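Local atomic coordinates of lysyl oxidase (Pichia pastoris, PDB entry 1W7C), a protein that probably oxidises primary amines, including peptidyl lysine side chains, to aldehydes, using a copper ion and a protein-derived topaquinone. Residues Glu12-Leu24 with Glu299-Trp313. Sequence-based numbering, arbitrary orientation. Where two conformers were deposited one is given.
Sequences EIEAPKTNIWTSL and EEYFSWMDWGFYTSW
N19 turns CG away from its own N (chi1 -173°), which sends the amide into the open end of the 301-313 hairpin, while E299, bent at chi2, curls its carboxylate back to the backbone of N19. N19 ND2 donates to E299 O (2.8 Å) and T311 O (2.9 Å), both lying nearly in the amide plane; N19 OD1 accepts from W21 N in an Asx turn, so all three bonds fix the amide's rotation. N19 N meets E299 OE1 almost straight, from above the carboxylate plane. An alanine here would keep the backbone bond but would probably leave E299 O and T311 O without this shared donor and W21 N without its Asx-turn acceptor. S312 OG donates to W21 O (2.7 Å). The Y310 ring is sandwiched, W21 CZ3 over one face (3.5 Å above its plane) and Y301 CD1 over the other. P16 CD sits over a face of Y301, a CH-pi contact 3.6 Å from the centroid, and I13 CD1 reaches that ring's edge. A water bridges T22 OG1, E300 OE2 and T311 O; E300 OE1 bonds Y399 OH. The loop between strand 11-12 and helix 26-39 crosses an enzyme-domain hairpin, flanked by strand 294-296 near I13 and helix 65-73 against W21.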
ATOM      1  N   GLU A  12      19.245  25.713  -9.492  1.00 20.47           N
ATOM      2  CA  GLU A  12      20.173  25.362  -8.420  1.00 21.28           C
ATOM      3  C   GLU A  12      20.078  26.398  -7.309  1.00 22.10           C
ATOM      4  O   GLU A  12      19.806  27.596  -7.574  1.00 23.43           O
ATOM      5  CB  GLU A  12      21.599  25.290  -8.980  1.00 24.82           C
ATOM      6  CG  GLU A  12      21.813  24.053  -9.839  1.00 26.07           C
ATOM      7  CD  GLU A  12      23.156  24.060 -10.549  1.00 31.99           C
ATOM      8  OE1 GLU A  12      24.200  23.889  -9.892  1.00 31.41           O
ATOM      9  OE2 GLU A  12      23.169  24.262 -11.775  1.00 46.33           O
ATOM     10  N   ILE A  13      20.310  25.943  -6.080  1.00 20.06           N
ATOM     11  CA  ILE A  13      20.260  26.776  -4.899  1.00 20.03           C
ATOM     12  C   ILE A  13      21.483  26.577  -4.046  1.00 21.22           C
ATOM     13  O   ILE A  13      22.252  25.628  -4.251  1.00 22.51           O
ATOM     14  CB  ILE A  13      18.991  26.486  -4.101  1.00 21.53           C
ATOM     15  CG1 ILE A  13      18.902  24.971  -3.767  1.00 24.47           C
ATOM     16  CG2 ILE A  13      17.785  27.001  -4.881  1.00 24.95           C
ATOM     17  CD1 ILE A  13      18.020  24.587  -2.628  1.00 27.56           C
ATOM     18  N   GLU A  14      21.655  27.459  -3.063  1.00 21.43           N
ATOM     19  CA  GLU A  14      22.701  27.289  -2.054  1.00 20.40           C
ATOM     20  C   GLU A  14      22.110  26.726  -0.761  1.00 20.08           C
ATOM     21  O   GLU A  14      21.112  27.256  -0.245  1.00 23.46           O
ATOM     22  CB  GLU A  14      23.431  28.640  -1.828  0.50 24.92           C
ATOM     23  CG  GLU A  14      24.380  29.059  -2.941  0.50 35.92           C
ATOM     24  CD  GLU A  14      25.325  30.158  -2.508  0.50 44.38           C
ATOM     25  OE1 GLU A  14      24.872  31.319  -2.414  0.50 44.78           O
ATOM     26  OE2 GLU A  14      26.516  29.864  -2.260  0.50 45.84           O
ATOM     27  N   ALA A  15      22.667  25.601  -0.277  1.00 18.89           N
ATOM     28  CA  ALA A  15      22.234  24.942   0.941  1.00 19.30           C
ATOM     29  C   ALA A  15      22.391  25.918   2.104  1.00 19.75           C
ATOM     30  O   ALA A  15      23.309  26.787   2.069  1.00 21.17           O
ATOM     31  CB  ALA A  15      23.050  23.737   1.186  1.00 20.25           C
ATOM     32  N   PRO A  16      21.484  25.863   3.075  1.00 20.23           N
ATOM     33  CA  PRO A  16      21.597  26.697   4.282  1.00 21.52           C
ATOM     34  C   PRO A  16      22.916  26.517   5.038  1.00 21.79           C
ATOM     35  O   PRO A  16      23.422  27.470   5.631  1.00 22.57           O
ATOM     36  CB  PRO A  16      20.413  26.234   5.134  0.50 32.00           C
ATOM     37  CG  PRO A  16      19.444  25.700   4.157  0.50 24.09           C
ATOM     38  CD  PRO A  16      20.248  25.066   3.066  0.50 26.02           C
ATOM     39  N   LYS A  17      23.424  25.296   5.053  1.00 19.29           N
ATOM     40  CA  LYS A  17      24.633  24.937   5.775  1.00 18.14           C
ATOM     41  C   LYS A  17      25.440  23.957   4.940  1.00 20.34           C
ATOM     42  O   LYS A  17      25.005  23.546   3.862  1.00 21.11           O
ATOM     43  CB  LYS A  17      24.275  24.320   7.115  1.00 18.60           C
ATOM     44  CG  LYS A  17      23.541  25.264   8.057  1.00 21.08           C
ATOM     45  CD  LYS A  17      24.504  26.204   8.782  1.00 25.26           C
ATOM     46  CE  LYS A  17      23.805  27.261   9.655  0.50 31.89           C
ATOM     47  NZ  LYS A  17      24.707  27.808  10.774  0.60 33.92           N
ATOM     48  N   THR A  18      26.625  23.600   5.410  1.00 18.37           N
ATOM     49  CA  THR A  18      27.478  22.574   4.815  0.60 27.65           C
ATOM     50  C   THR A  18      26.915  21.186   5.113  1.00 17.21           C
ATOM     51  O   THR A  18      26.448  20.926   6.242  1.00 18.60           O
ATOM     52  CB  THR A  18      28.891  22.676   5.448  0.60 22.61           C
ATOM     53  OG1 THR A  18      29.496  23.923   5.062  0.60 28.93           O
ATOM     54  CG2 THR A  18      29.837  21.613   4.907  0.60 25.16           C
ATOM     55  N   ASN A  19      27.054  20.276   4.166  1.00 17.16           N
ATOM     56  CA  ASN A  19      26.695  18.905   4.403  1.00 15.04           C
ATOM     57  C   ASN A  19      27.785  18.195   5.218  1.00 15.81           C
ATOM     58  O   ASN A  19      28.746  17.613   4.671  1.00 17.56           O
ATOM     59  CB  ASN A  19      26.451  18.244   3.074  1.00 15.80           C
ATOM     60  CG  ASN A  19      25.898  16.803   3.241  1.00 36.54           C
ATOM     61  OD1 ASN A  19      26.079  16.129   4.266  1.00 16.13           O
ATOM     62  ND2 ASN A  19      25.233  16.338   2.208  1.00 16.92           N
ATOM     63  N   ILE A  20      27.615  18.245   6.532  1.00 14.75           N
ATOM     64  CA  ILE A  20      28.570  17.699   7.476  1.00 16.18           C
ATOM     65  C   ILE A  20      28.510  16.172   7.566  1.00 16.58           C
ATOM     66  O   ILE A  20      29.268  15.562   8.317  1.00 17.09           O
ATOM     67  CB  ILE A  20      28.358  18.341   8.879  1.00 16.42           C
ATOM     68  CG1 ILE A  20      26.897  18.203   9.349  1.00 17.84           C
ATOM     69  CG2 ILE A  20      28.766  19.816   8.809  1.00 18.83           C
ATOM     70  CD1 ILE A  20      26.678  18.544  10.799  1.00 17.62           C
ATOM     71  N   TRP A  21      27.591  15.571   6.807  1.00 14.83           N
ATOM     72  CA  TRP A  21      27.431  14.128   6.775  1.00 15.31           C
ATOM     73  C   TRP A  21      28.005  13.510   5.507  1.00 15.34           C
ATOM     74  O   TRP A  21      27.925  12.294   5.353  1.00 16.71           O
ATOM     75  CB  TRP A  21      25.938  13.742   6.925  1.00 15.91           C
ATOM     76  CG  TRP A  21      25.261  14.429   8.052  1.00 15.03           C
ATOM     77  CD1 TRP A  21      25.238  14.032   9.348  1.00 16.75           C
ATOM     78  CD2 TRP A  21      24.535  15.659   8.001  1.00 15.28           C
ATOM     79  NE1 TRP A  21      24.526  14.918  10.113  1.00 16.89           N
ATOM     80  CE2 TRP A  21      24.106  15.946   9.313  1.00 16.36           C
ATOM     81  CE3 TRP A  21      24.222  16.567   6.983  1.00 17.11           C
ATOM     82  CZ2 TRP A  21      23.323  17.040   9.612  1.00 18.16           C
ATOM     83  CZ3 TRP A  21      23.459  17.668   7.288  1.00 17.53           C
ATOM     84  CH2 TRP A  21      23.030  17.912   8.594  1.00 18.44           C
ATOM     85  N   THR A  22      28.551  14.331   4.617  1.00 15.68           N
ATOM     86  CA  THR A  22      28.882  13.839   3.298  1.00 15.65           C
ATOM     87  C   THR A  22      30.086  12.896   3.323  1.00 15.55           C
ATOM     88  O   THR A  22      30.948  12.977   4.216  1.00 15.96           O
ATOM     89  CB  THR A  22      29.116  15.057   2.361  1.00 15.42           C
ATOM     90  OG1 THR A  22      28.982  14.652   1.004  1.00 15.87           O
ATOM     91  CG2 THR A  22      30.534  15.634   2.519  1.00 17.55           C
ATOM     92  N   SER A  23      30.145  12.027   2.311  1.00 15.08           N
ATOM     93  CA  SER A  23      31.246  11.076   2.205  1.00 16.28           C
ATOM     94  C   SER A  23      32.565  11.802   2.057  1.00 16.34           C
ATOM     95  O   SER A  23      32.622  12.982   1.680  1.00 16.83           O
ATOM     96  CB  SER A  23      31.041  10.127   1.015  1.00 15.45           C
ATOM     97  OG  SER A  23      31.179  10.811  -0.227  1.00 16.27           O
ATOM     98  N   LEU A  24      33.644  11.102   2.376  1.00 16.69           N
ATOM     99  CA  LEU A  24      34.969  11.677   2.209  1.00 17.04           C
ATOM    100  C   LEU A  24      35.262  12.008   0.752  1.00 18.15           C
ATOM    101  O   LEU A  24      34.904  11.278  -0.170  1.00 19.37           O
ATOM    102  CB  LEU A  24      36.026  10.735   2.743  1.00 17.57           C
ATOM    103  CG  LEU A  24      35.977  10.444   4.243  1.00 18.79           C
ATOM    104  CD1 LEU A  24      37.043   9.417   4.551  1.00 19.55           C
ATOM    105  CD2 LEU A  24      36.154  11.724   5.067  1.00 19.16           C
ATOM    106  N   GLU A 299      26.676  20.391  -2.167  1.00 17.67           N
ATOM    107  CA  GLU A 299      26.262  20.005  -0.831  1.00 18.40           C
ATOM    108  C   GLU A 299      25.229  18.873  -0.797  1.00 15.93           C
ATOM    109  O   GLU A 299      24.890  18.397   0.275  1.00 16.44           O
ATOM    110  CB  GLU A 299      25.732  21.209  -0.048  1.00 20.88           C
ATOM    111  CG  GLU A 299      26.709  22.368   0.099  1.00 19.15           C
ATOM    112  CD  GLU A 299      28.003  21.998   0.805  1.00 19.19           C
ATOM    113  OE1 GLU A 299      28.078  21.023   1.569  1.00 19.01           O
ATOM    114  OE2 GLU A 299      28.993  22.707   0.603  1.00 24.29           O
ATOM    115  N   GLU A 300      24.767  18.441  -1.955  1.00 16.04           N
ATOM    116  CA  GLU A 300      23.715  17.441  -2.044  1.00 14.92           C
ATOM    117  C   GLU A 300      22.552  17.792  -1.066  1.00 15.12           C
ATOM    118  O   GLU A 300      22.077  16.988  -0.281  1.00 15.44           O
ATOM    119  CB  GLU A 300      24.249  15.998  -1.821  1.00 16.44           C
ATOM    120  CG  GLU A 300      24.933  15.573  -3.135  1.00 16.94           C
ATOM    121  CD  GLU A 300      25.588  14.228  -2.996  1.00 17.18           C
ATOM    122  OE1 GLU A 300      25.001  13.202  -3.434  1.00 18.45           O
ATOM    123  OE2 GLU A 300      26.679  14.191  -2.367  1.00 17.16           O
ATOM    124  N   TYR A 301      22.125  19.047  -1.220  1.00 15.62           N
ATOM    125  CA  TYR A 301      20.961  19.588  -0.525  1.00 15.88           C
ATOM    126  C   TYR A 301      19.867  19.785  -1.562  1.00 16.21           C
ATOM    127  O   TYR A 301      20.139  20.267  -2.672  1.00 16.89           O
ATOM    128  CB  TYR A 301      21.306  20.918   0.153  1.00 15.88           C
ATOM    129  CG  TYR A 301      20.106  21.586   0.769  1.00 15.69           C
ATOM    130  CD1 TYR A 301      19.657  21.230   2.041  1.00 15.75           C
ATOM    131  CD2 TYR A 301      19.413  22.573   0.096  1.00 17.64           C
ATOM    132  CE1 TYR A 301      18.557  21.825   2.606  1.00 17.23           C
ATOM    133  CE2 TYR A 301      18.286  23.170   0.652  1.00 17.98           C
ATOM    134  CZ  TYR A 301      17.873  22.814   1.922  1.00 18.13           C
ATOM    135  OH  TYR A 301      16.749  23.388   2.491  1.00 19.41           O
ATOM    136  N   PHE A 302      18.651  19.352  -1.224  1.00 15.04           N
ATOM    137  CA  PHE A 302      17.512  19.338  -2.142  1.00 15.60           C
ATOM    138  C   PHE A 302      16.348  20.112  -1.540  1.00 16.71           C
ATOM    139  O   PHE A 302      16.149  20.068  -0.337  1.00 16.73           O
ATOM    140  CB  PHE A 302      17.081  17.872  -2.362  1.00 15.47           C
ATOM    141  CG  PHE A 302      18.100  17.093  -3.102  1.00 15.52           C
ATOM    142  CD1 PHE A 302      19.136  16.468  -2.433  1.00 16.06           C
ATOM    143  CD2 PHE A 302      18.092  17.041  -4.489  1.00 15.87           C
ATOM    144  CE1 PHE A 302      20.143  15.840  -3.152  1.00 19.77           C
ATOM    145  CE2 PHE A 302      19.088  16.413  -5.180  1.00 17.41           C
ATOM    146  CZ  PHE A 302      20.095  15.815  -4.535  1.00 18.83           C
ATOM    147  N   SER A 303      15.647  20.874  -2.383  1.00 15.15           N
ATOM    148  CA  SER A 303      14.430  21.589  -2.006  1.00 16.22           C
ATOM    149  C   SER A 303      13.310  21.285  -3.005  1.00 15.60           C
ATOM    150  O   SER A 303      13.506  21.240  -4.218  1.00 16.56           O
ATOM    151  CB  SER A 303      14.669  23.136  -1.929  1.00 21.51           C
ATOM    152  OG  SER A 303      14.792  23.715  -3.189  1.00 25.04           O
ATOM    153  N   TRP A 304      12.120  21.114  -2.448  1.00 15.31           N
ATOM    154  CA  TRP A 304      10.922  20.899  -3.228  1.00 15.81           C
ATOM    155  C   TRP A 304       9.706  21.277  -2.401  1.00 16.12           C
ATOM    156  O   TRP A 304       9.446  20.653  -1.378  1.00 15.09           O
ATOM    157  CB  TRP A 304      10.813  19.460  -3.705  1.00 16.62           C
ATOM    158  CG  TRP A 304       9.500  19.137  -4.385  1.00 14.98           C
ATOM    159  CD1 TRP A 304       9.169  19.353  -5.694  1.00 15.33           C
ATOM    160  CD2 TRP A 304       8.374  18.474  -3.795  1.00 15.50           C
ATOM    161  NE1 TRP A 304       7.899  18.919  -5.953  1.00 15.52           N
ATOM    162  CE2 TRP A 304       7.383  18.360  -4.813  1.00 14.02           C
ATOM    163  CE3 TRP A 304       8.076  17.990  -2.529  1.00 14.09           C
ATOM    164  CZ2 TRP A 304       6.130  17.790  -4.574  1.00 14.79           C
ATOM    165  CZ3 TRP A 304       6.836  17.441  -2.315  1.00 14.40           C
ATOM    166  CH2 TRP A 304       5.897  17.321  -3.316  1.00 14.18           C
ATOM    167  N   MET A 305       8.931  22.254  -2.889  1.00 14.42           N
ATOM    168  CA  MET A 305       7.618  22.560  -2.299  1.00 15.20           C
ATOM    169  C   MET A 305       7.659  22.604  -0.772  1.00 14.55           C
ATOM    170  O   MET A 305       6.796  22.050  -0.108  1.00 16.15           O
ATOM    171  CB  MET A 305       6.556  21.577  -2.808  1.00 15.28           C
ATOM    172  CG  MET A 305       6.472  21.541  -4.309  1.00 15.73           C
ATOM    173  SD  MET A 305       6.012  23.160  -5.006  1.00 18.49           S
ATOM    174  CE  MET A 305       6.756  22.998  -6.597  1.00 17.96           C
ATOM    175  N   ASP A 306       8.625  23.379  -0.261  1.00 14.85           N
ATOM    176  CA  ASP A 306       8.833  23.674   1.155  1.00 16.32           C
ATOM    177  C   ASP A 306       9.522  22.569   1.949  1.00 15.17           C
ATOM    178  O   ASP A 306       9.671  22.710   3.164  1.00 16.38           O
ATOM    179  CB  ASP A 306       7.550  24.135   1.872  1.00 16.44           C
ATOM    180  CG  ASP A 306       7.117  25.523   1.475  1.00 19.12           C
ATOM    181  OD1 ASP A 306       5.920  25.839   1.658  1.00 23.22           O
ATOM    182  OD2 ASP A 306       7.911  26.339   1.030  1.00 24.42           O
ATOM    183  N   TRP A 307       9.894  21.471   1.291  1.00 14.96           N
ATOM    184  CA  TRP A 307      10.768  20.466   1.890  1.00 15.63           C
ATOM    185  C   TRP A 307      12.228  20.822   1.622  1.00 15.03           C
ATOM    186  O   TRP A 307      12.564  21.372   0.574  1.00 16.75           O
ATOM    187  CB  TRP A 307      10.518  19.101   1.283  1.00 15.24           C
ATOM    188  CG  TRP A 307       9.227  18.446   1.628  1.00 13.97           C
ATOM    189  CD1 TRP A 307       8.079  18.492   0.926  1.00 14.54           C
ATOM    190  CD2 TRP A 307       8.992  17.538   2.697  1.00 13.39           C
ATOM    191  NE1 TRP A 307       7.127  17.668   1.474  1.00 14.99           N
ATOM    192  CE2 TRP A 307       7.669  17.060   2.576  1.00 13.73           C
ATOM    193  CE3 TRP A 307       9.763  17.067   3.766  1.00 13.84           C
ATOM    194  CZ2 TRP A 307       7.122  16.111   3.467  1.00 14.57           C
ATOM    195  CZ3 TRP A 307       9.232  16.163   4.634  1.00 13.85           C
ATOM    196  CH2 TRP A 307       7.915  15.711   4.499  1.00 15.39           C
ATOM    197  N   GLY A 308      13.082  20.446   2.563  1.00 14.92           N
ATOM    198  CA  GLY A 308      14.513  20.507   2.380  1.00 15.39           C
ATOM    199  C   GLY A 308      15.175  19.329   3.081  1.00 15.53           C
ATOM    200  O   GLY A 308      14.665  18.843   4.100  1.00 15.76           O
ATOM    201  N   PHE A 309      16.322  18.890   2.569  1.00 14.52           N
ATOM    202  CA  PHE A 309      17.100  17.819   3.198  1.00 14.51           C
ATOM    203  C   PHE A 309      18.456  17.683   2.527  1.00 13.78           C
ATOM    204  O   PHE A 309      18.625  18.116   1.401  1.00 13.57           O
ATOM    205  CB  PHE A 309      16.369  16.451   3.200  1.00 14.57           C
ATOM    206  CG  PHE A 309      15.948  15.966   1.841  1.00 14.61           C
ATOM    207  CD1 PHE A 309      14.664  16.218   1.386  1.00 15.53           C
ATOM    208  CD2 PHE A 309      16.843  15.326   0.977  1.00 15.01           C
ATOM    209  CE1 PHE A 309      14.268  15.811   0.111  1.00 16.50           C
ATOM    210  CE2 PHE A 309      16.442  14.901  -0.299  1.00 15.63           C
ATOM    211  CZ  PHE A 309      15.163  15.156  -0.724  1.00 15.64           C
ATOM    212  N   TYR A 310      19.373  17.043   3.233  1.00 14.07           N
ATOM    213  CA  TYR A 310      20.657  16.645   2.699  1.00 14.60           C
ATOM    214  C   TYR A 310      20.686  15.153   2.537  1.00 14.21           C
ATOM    215  O   TYR A 310      20.100  14.414   3.330  1.00 14.36           O
ATOM    216  CB  TYR A 310      21.794  17.034   3.653  1.00 15.50           C
ATOM    217  CG  TYR A 310      21.886  18.501   3.987  1.00 15.84           C
ATOM    218  CD1 TYR A 310      21.117  19.041   5.003  1.00 16.50           C
ATOM    219  CD2 TYR A 310      22.806  19.327   3.371  1.00 15.61           C
ATOM    220  CE1 TYR A 310      21.210  20.395   5.330  1.00 17.59           C
ATOM    221  CE2 TYR A 310      22.900  20.685   3.702  1.00 16.92           C
ATOM    222  CZ  TYR A 310      22.113  21.193   4.695  1.00 16.51           C
ATOM    223  OH  TYR A 310      22.210  22.536   5.012  1.00 18.46           O
ATOM    224  N   THR A 311      21.417  14.688   1.524  1.00 14.52           N
ATOM    225  CA  THR A 311      21.672  13.254   1.381  1.00 14.15           C
ATOM    226  C   THR A 311      23.142  12.929   1.665  1.00 13.93           C
ATOM    227  O   THR A 311      24.026  13.772   1.584  1.00 15.25           O
ATOM    228  CB  THR A 311      21.353  12.728  -0.039  1.00 15.33           C
ATOM    229  OG1 THR A 311      22.266  13.319  -0.949  1.00 15.89           O
ATOM    230  CG2 THR A 311      19.920  13.070  -0.479  1.00 15.54           C
ATOM    231  N   SER A 312      23.352  11.701   2.074  1.00 14.36           N
ATOM    232  CA  SER A 312      24.663  11.141   2.320  1.00 15.08           C
ATOM    233  C   SER A 312      24.672   9.723   1.813  1.00 15.03           C
ATOM    234  O   SER A 312      23.638   9.075   1.760  1.00 15.86           O
ATOM    235  CB  SER A 312      24.982  11.182   3.826  1.00 23.76           C
ATOM    236  OG  SER A 312      26.272  10.656   4.055  1.00 26.46           O
ATOM    237  N   TRP A 313      25.864   9.226   1.485  1.00 15.61           N
ATOM    238  CA  TRP A 313      26.021   7.884   0.922  1.00 14.82           C
ATOM    239  C   TRP A 313      27.106   7.115   1.642  1.00 15.32           C
ATOM    240  O   TRP A 313      28.213   7.641   1.862  1.00 16.06           O
ATOM    241  CB  TRP A 313      26.406   8.018  -0.563  1.00 15.28           C
ATOM    242  CG  TRP A 313      26.347   6.709  -1.278  1.00 15.40           C
ATOM    243  CD1 TRP A 313      27.363   5.786  -1.413  1.00 16.61           C
ATOM    244  CD2 TRP A 313      25.226   6.176  -1.981  1.00 15.17           C
ATOM    245  NE1 TRP A 313      26.921   4.710  -2.147  1.00 16.68           N
ATOM    246  CE2 TRP A 313      25.611   4.926  -2.502  1.00 16.79           C
ATOM    247  CE3 TRP A 313      23.922   6.640  -2.240  1.00 16.64           C
ATOM    248  CZ2 TRP A 313      24.757   4.145  -3.268  1.00 17.21           C
ATOM    249  CZ3 TRP A 313      23.076   5.861  -3.025  1.00 18.25           C
ATOM    250  CH2 TRP A 313      23.492   4.626  -3.511  1.00 18.77           C
TER
HETATM  251  O   HOH W   1      30.885  23.487   2.077  1.00 51.21           O
HETATM  252  O   HOH W   2      26.538  13.722   0.311  1.00 16.51           O
HETATM  253  O   HOH W   3      27.870  11.312   0.580  1.00 15.34           O